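Side-chain contacts in aminopeptidase C (Lactobacillus rhamnosus, PDB 4K7C), which probably removes amino acids from the N termini of peptides as a papain-like cysteine aminopeptidase of the bleomycin hydrolase type, built as a hexamer: residues L145-E150 against G287-R292; F226-R231 against Q246-K251. All blocks are in the same frame, centred on the assembly; numbering follows the deposited sequence.

Contact 1: residues L145-E150 against G287-R292; sequences LSALIE and GGREVR
Arg289 lays its aliphatic chain along the flank of helix 142-152 formed by Ser146 and Ala147, with CG against Ala147 CB at 4.0 Å and CD against Ser146 CB at 4.1 Å, before its guanidinium meets the carboxylate of Glu150. The grip is side-on and bidentate, one nitrogen to each oxygen. Arg289 NH1 reaches Glu150 OE1 at 2.9 Å in a nearly straight bond (N-H...O 166°), whereas Arg289 NE reaches Glu150 OE2 at 3.0 Å and is more bent, at 145°. Both oxygens are met on their syn sides. The two flat groups are turned 25° from each other, and the NH1-OE1 bond lies closer to both planes while the NE-OE2 bond is tilted from both. The bend of the arginine at chi3 turns NE and NH1 toward the acid. In this papain-like peptidase the pairing joins a helix to the loop that leads from strand 275-279 into strand 293-295. A water bridges the two segments: it donates to Glu150 OE2 at 2.6 Å and accepts from Arg289 N at 3.0 Å, so OE2 receives both an arginine N-H and a water. Arg289 NH1 also forms a salt bridge with Asp258, so it has two acidic partners. A methionine in place of Arg289 would probably leave the Glu150 carboxylate without its counter-charge and freer to turn. Farther along the loop, Arg292 directs NH1 and NH2 end-on to a single oxygen, Glu290 OE1, the NH1 bond measuring 2.8 Å.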
loop_
_atom_site.group_PDB
_atom_site.type_symbol
_atom_site.label_atom_id
_atom_site.label_comp_id
_atom_site.label_asym_id
_atom_site.label_seq_id
_atom_site.Cartn_x
_atom_site.Cartn_y
_atom_site.Cartn_z
ATOM N N LEU A 145 0.499 22.756 -33.417
ATOM C CA LEU A 145 -0.704 21.968 -33.190
ATOM C C LEU A 145 -1.741 22.344 -34.264
ATOM O O LEU A 145 -2.421 21.459 -34.834
ATOM C CB LEU A 145 -1.227 22.293 -31.795
ATOM C CG LEU A 145 -2.320 21.414 -31.177
ATOM C CD1 LEU A 145 -3.698 21.804 -31.691
ATOM C CD2 LEU A 145 -1.962 19.952 -31.414
ATOM N N SER A 146 -1.913 23.642 -34.521
ATOM C CA SER A 146 -2.772 24.055 -35.630
ATOM C C SER A 146 -2.448 23.391 -36.936
ATOM O O SER A 146 -3.371 22.918 -37.629
ATOM C CB SER A 146 -2.769 25.572 -35.811
ATOM O OG SER A 146 -3.490 26.058 -34.776
ATOM N N ALA A 147 -1.170 23.343 -37.282
ATOM C CA ALA A 147 -0.746 22.720 -38.503
ATOM C C ALA A 147 -1.276 21.292 -38.582
ATOM O O ALA A 147 -1.718 20.834 -39.651
ATOM C CB ALA A 147 0.760 22.693 -38.636
ATOM N N LEU A 148 -1.211 20.570 -37.445
ATOM C CA LEU A 148 -1.699 19.217 -37.401
ATOM C C LEU A 148 -3.180 19.120 -37.592
ATOM O O LEU A 148 -3.618 18.275 -38.361
ATOM C CB LEU A 148 -1.304 18.501 -36.072
ATOM C CG LEU A 148 0.204 18.296 -35.924
ATOM C CD1 LEU A 148 0.527 17.978 -34.471
ATOM C CD2 LEU A 148 0.696 17.189 -36.829
ATOM N N ILE A 149 -3.935 20.033 -36.992
ATOM C CA ILE A 149 -5.370 19.991 -37.068
ATOM C C ILE A 149 -5.846 20.368 -38.473
ATOM O O ILE A 149 -6.810 19.794 -38.971
ATOM C CB ILE A 149 -5.925 20.813 -35.938
ATOM C CG1 ILE A 149 -5.734 19.951 -34.654
ATOM C CG2 ILE A 149 -7.419 21.123 -36.090
ATOM C CD1 ILE A 149 -6.295 20.646 -33.516
ATOM N N GLU A 150 -5.158 21.350 -39.074
ATOM C CA GLU A 150 -5.456 21.750 -40.448
ATOM C C GLU A 150 -5.297 20.558 -41.375
ATOM O O GLU A 150 -6.109 20.370 -42.254
ATOM C CB GLU A 150 -4.572 22.908 -40.888
ATOM C CG GLU A 150 -5.046 24.160 -40.166
ATOM C CD GLU A 150 -4.195 25.359 -40.433
ATOM O OE1 GLU A 150 -4.811 26.425 -40.596
ATOM O OE2 GLU A 150 -2.952 25.232 -40.439
ATOM N N GLY A 287 5.452 21.862 -45.220
ATOM C CA GLY A 287 4.432 22.336 -46.080
ATOM C C GLY A 287 3.283 23.004 -45.358
ATOM O O GLY A 287 2.431 23.599 -45.989
ATOM N N GLY A 288 3.234 22.910 -44.037
ATOM C CA GLY A 288 2.152 23.497 -43.288
ATOM C C GLY A 288 2.623 24.810 -42.731
ATOM O O GLY A 288 3.754 25.257 -42.991
ATOM N N ARG A 289 1.746 25.437 -41.998
ATOM C CA ARG A 289 2.037 26.755 -41.493
ATOM C C ARG A 289 3.245 26.774 -40.531
ATOM O O ARG A 289 3.496 25.784 -39.811
ATOM C CB ARG A 289 0.792 27.306 -40.816
ATOM C CG ARG A 289 0.459 26.607 -39.482
ATOM C CD ARG A 289 -0.423 27.463 -38.574
ATOM N NE ARG A 289 -1.749 27.696 -39.175
ATOM C CZ ARG A 289 -2.181 28.889 -39.639
ATOM N NH1 ARG A 289 -3.407 28.980 -40.162
ATOM N NH2 ARG A 289 -1.414 29.999 -39.540
ATOM N N GLU A 290 3.974 27.886 -40.535
ATOM C CA GLU A 290 5.154 28.022 -39.680
ATOM C C GLU A 290 4.819 28.701 -38.384
ATOM O O GLU A 290 3.794 29.265 -38.230
ATOM C CB GLU A 290 6.251 28.839 -40.390
ATOM C CG GLU A 290 6.809 28.189 -41.656
ATOM C CD GLU A 290 7.803 29.088 -42.378
ATOM O OE1 GLU A 290 8.013 30.265 -41.960
ATOM O OE2 GLU A 290 8.396 28.599 -43.360
ATOM N N VAL A 291 5.745 28.634 -37.439
ATOM C CA VAL A 291 5.639 29.350 -36.153
ATOM C C VAL A 291 5.785 30.860 -36.424
ATOM O O VAL A 291 6.737 31.294 -37.115
ATOM C CB VAL A 291 6.729 28.802 -35.160
ATOM C CG1 VAL A 291 6.864 29.647 -33.865
ATOM C CG2 VAL A 291 6.455 27.333 -34.819
ATOM N N ARG A 292 4.845 31.615 -35.865
ATOM C CA ARG A 292 4.863 33.107 -35.847
ATOM C C ARG A 292 4.461 33.674 -34.481
ATOM O O ARG A 292 3.337 33.453 -34.022
ATOM C CB ARG A 292 3.850 33.600 -36.920
ATOM C CG ARG A 292 4.282 33.430 -38.382
ATOM C CD ARG A 292 5.562 34.150 -38.815
ATOM N NE ARG A 292 5.820 33.899 -40.231
ATOM C CZ ARG A 292 6.512 32.904 -40.751
ATOM N NH1 ARG A 292 7.130 32.029 -39.988
ATOM N NH2 ARG A 292 6.629 32.807 -42.099
HETATM O O HOH W 1 -1.040 24.442 -41.993
#

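Contact 2: residues F226-R231 against Q246-K251; sequences FDFEYR and QTFFKK
This is a buried, wholly apolar aromatic contact between a two-stranded antiparallel hairpin, 226-231 with 237-243, and helix 245-253, which follows the hairpin directly in the chain. The evidence for a T-shaped stack is clear: the rings of Phe228 and Phe248 stand at 84°, with centroids 5.4 Å apart, and it is the edge of Phe248 that points at the face of Phe228. The touching atom is Phe248 CE1, 3.8 Å from Phe228 CE2 and displaced toward the rim of the ring instead of over its centre. Tyr230 CD1, from two residues along the same strand, lies over the opposite face of Phe228, toward its rim, so the ring has a neighbour on each face. Phe248 gets there with CG anti to its backbone N (chi1 180°), which carries the ring off the helix toward the strand. Tyr252 adds to the cluster, stacking on Phe248 and meeting Phe228 edge-to-face, while Leu243 of the partner strand touches both. A bound glycerol, probably from the crystallisation liquor, has its nearest atom about 3 Å from the Phe228 side chain. Phe226 works at the base of Phe248: the two side chains cross at about a right angle, and the edge of the Phe226 ring presents CZ to Phe248 CB at 3.8 Å and to Phe248 CG at 4.0 Å.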
loop_
_atom_site.group_PDB
_atom_site.type_symbol
_atom_site.label_atom_id
_atom_site.label_comp_id
_atom_site.label_asym_id
_atom_site.label_seq_id
_atom_site.Cartn_x
_atom_site.Cartn_y
_atom_site.Cartn_z
ATOM N N PHE A 226 -15.606 7.314 -38.883
ATOM C CA PHE A 226 -16.221 6.697 -37.682
ATOM C C PHE A 226 -17.611 7.263 -37.437
ATOM O O PHE A 226 -17.958 8.378 -37.907
ATOM C CB PHE A 226 -15.340 7.000 -36.463
ATOM C CG PHE A 226 -15.086 8.496 -36.256
ATOM C CD1 PHE A 226 -14.095 9.147 -36.961
ATOM C CD2 PHE A 226 -15.834 9.195 -35.423
ATOM C CE1 PHE A 226 -13.878 10.522 -36.806
ATOM C CE2 PHE A 226 -15.634 10.548 -35.204
ATOM C CZ PHE A 226 -14.640 11.237 -35.911
ATOM N N ASP A 227 -18.381 6.541 -36.642
ATOM C CA ASP A 227 -19.643 7.035 -36.085
ATOM C C ASP A 227 -19.427 7.613 -34.697
ATOM O O ASP A 227 -18.570 7.113 -33.949
ATOM C CB ASP A 227 -20.645 5.916 -35.991
ATOM C CG ASP A 227 -21.124 5.420 -37.306
ATOM O OD1 ASP A 227 -20.802 5.945 -38.406
ATOM O OD2 ASP A 227 -21.928 4.463 -37.216
ATOM N N PHE A 228 -20.158 8.669 -34.371
ATOM C CA PHE A 228 -20.068 9.339 -33.075
ATOM C C PHE A 228 -21.445 9.216 -32.408
ATOM O O PHE A 228 -22.421 9.704 -32.975
ATOM C CB PHE A 228 -19.727 10.766 -33.330
ATOM C CG PHE A 228 -19.558 11.631 -32.088
ATOM C CD1 PHE A 228 -18.921 11.149 -30.951
ATOM C CD2 PHE A 228 -19.952 12.930 -32.119
ATOM C CE1 PHE A 228 -18.761 11.950 -29.834
ATOM C CE2 PHE A 228 -19.734 13.774 -31.037
ATOM C CZ PHE A 228 -19.138 13.271 -29.893
ATOM N N GLU A 229 -21.539 8.522 -31.259
ATOM C CA GLU A 229 -22.764 8.376 -30.517
ATOM C C GLU A 229 -22.522 8.939 -29.083
ATOM O O GLU A 229 -21.467 8.682 -28.522
ATOM C CB GLU A 229 -23.087 6.882 -30.346
ATOM C CG GLU A 229 -23.494 6.123 -31.590
ATOM C CD GLU A 229 -23.906 4.680 -31.304
ATOM O OE1 GLU A 229 -25.048 4.453 -30.871
ATOM O OE2 GLU A 229 -23.126 3.748 -31.681
ATOM N N TYR A 230 -23.434 9.730 -28.569
ATOM C CA TYR A 230 -23.332 10.315 -27.259
ATOM C C TYR A 230 -24.722 10.723 -26.720
ATOM O O TYR A 230 -25.689 10.744 -27.451
ATOM C CB TYR A 230 -22.407 11.523 -27.239
ATOM C CG TYR A 230 -22.931 12.699 -28.010
ATOM C CD1 TYR A 230 -22.705 12.836 -29.397
ATOM C CD2 TYR A 230 -23.661 13.684 -27.366
ATOM C CE1 TYR A 230 -23.224 13.878 -30.104
ATOM C CE2 TYR A 230 -24.143 14.752 -28.074
ATOM C CZ TYR A 230 -23.938 14.816 -29.437
ATOM O OH TYR A 230 -24.429 15.880 -30.073
ATOM N N ARG A 231 -24.777 10.945 -25.419
ATOM C CA ARG A 231 -25.900 11.560 -24.747
ATOM C C ARG A 231 -25.478 12.908 -24.238
ATOM O O ARG A 231 -24.418 13.068 -23.585
ATOM C CB ARG A 231 -26.422 10.706 -23.589
ATOM C CG ARG A 231 -27.237 9.569 -24.100
ATOM C CD ARG A 231 -28.223 9.026 -23.114
ATOM N NE ARG A 231 -28.880 7.819 -23.643
ATOM C CZ ARG A 231 -30.180 7.747 -23.905
ATOM N NH1 ARG A 231 -30.976 8.813 -23.713
ATOM N NH2 ARG A 231 -30.696 6.643 -24.355
ATOM N N GLN A 246 -11.600 15.218 -40.229
ATOM C CA GLN A 246 -11.807 16.571 -40.744
ATOM C C GLN A 246 -13.232 17.067 -40.717
ATOM O O GLN A 246 -13.438 18.178 -40.293
ATOM C CB GLN A 246 -11.106 16.748 -42.089
ATOM C CG GLN A 246 -9.621 16.399 -41.935
ATOM C CD GLN A 246 -8.792 16.788 -43.114
ATOM O OE1 GLN A 246 -8.439 15.957 -43.971
ATOM N NE2 GLN A 246 -8.514 18.077 -43.209
ATOM N N THR A 247 -14.230 16.240 -41.075
ATOM C CA THR A 247 -15.599 16.685 -40.888
ATOM C C THR A 247 -16.031 16.846 -39.403
ATOM O O THR A 247 -16.786 17.710 -39.054
ATOM C CB THR A 247 -16.627 15.838 -41.689
ATOM O OG1 THR A 247 -16.571 14.492 -41.264
ATOM C CG2 THR A 247 -16.300 15.932 -43.141
ATOM N N PHE A 248 -15.519 15.978 -38.546
ATOM C CA PHE A 248 -15.726 16.117 -37.093
ATOM C C PHE A 248 -15.176 17.468 -36.635
ATOM O O PHE A 248 -15.871 18.241 -35.977
ATOM C CB PHE A 248 -15.048 14.948 -36.361
ATOM C CG PHE A 248 -15.215 15.039 -34.893
ATOM C CD1 PHE A 248 -16.390 14.608 -34.293
ATOM C CD2 PHE A 248 -14.274 15.739 -34.116
ATOM C CE1 PHE A 248 -16.588 14.792 -32.922
ATOM C CE2 PHE A 248 -14.509 15.915 -32.758
ATOM C CZ PHE A 248 -15.665 15.443 -32.168
ATOM N N PHE A 249 -13.944 17.787 -36.989
ATOM C CA PHE A 249 -13.425 19.085 -36.626
ATOM C C PHE A 249 -14.322 20.224 -37.110
ATOM O O PHE A 249 -14.668 21.143 -36.340
ATOM C CB PHE A 249 -11.999 19.312 -37.078
ATOM C CG PHE A 249 -11.454 20.675 -36.656
ATOM C CD1 PHE A 249 -10.966 20.881 -35.379
ATOM C CD2 PHE A 249 -11.505 21.771 -37.545
ATOM C CE1 PHE A 249 -10.571 22.144 -34.985
ATOM C CE2 PHE A 249 -11.026 23.023 -37.172
ATOM C CZ PHE A 249 -10.600 23.220 -35.900
ATOM N N LYS A 250 -14.646 20.208 -38.402
ATOM C CA LYS A 250 -15.450 21.283 -38.998
ATOM C C LYS A 250 -16.808 21.432 -38.303
ATOM O O LYS A 250 -17.242 22.522 -38.055
ATOM C CB LYS A 250 -15.571 21.071 -40.530
ATOM C CG LYS A 250 -14.227 21.183 -41.277
ATOM C CD LYS A 250 -14.358 20.986 -42.810
ATOM C CE LYS A 250 -13.382 21.886 -43.568
ATOM N NZ LYS A 250 -12.154 21.104 -43.751
ATOM N N LYS A 251 -17.461 20.330 -37.935
ATOM C CA LYS A 251 -18.805 20.376 -37.346
ATOM C C LYS A 251 -18.856 20.674 -35.856
ATOM O O LYS A 251 -19.656 21.523 -35.433
ATOM C CB LYS A 251 -19.564 19.094 -37.660
ATOM C CG LYS A 251 -20.947 18.990 -37.046
ATOM C CD LYS A 251 -21.747 17.840 -37.612
ATOM C CE LYS A 251 -23.057 17.623 -36.849
ATOM N NZ LYS A 251 -23.741 16.419 -37.403
#

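Followed from the N terminus, the chain reaches helix 142-152, the earlier half of contact 1, after several other helices, then passes through the long helices 170-192 and 197-219 before entering strand 226-231. Contact 2 closes a short loop, with 14 residues between its segments and strand 237-243 inside it, when helix 245-253 packs back on the hairpin. Only at 287-292 is contact 1 completed, closing a loop of 136 residues within which contact 2 is nested. The contacts lie about 22 Å apart, centre to centre, yet the helices meet: Ile149 CG2 packs on Phe249 CE1 at 3.5 Å. Helix 142-152 thus touches both the 287-292 loop and the helix that packs on the hairpin.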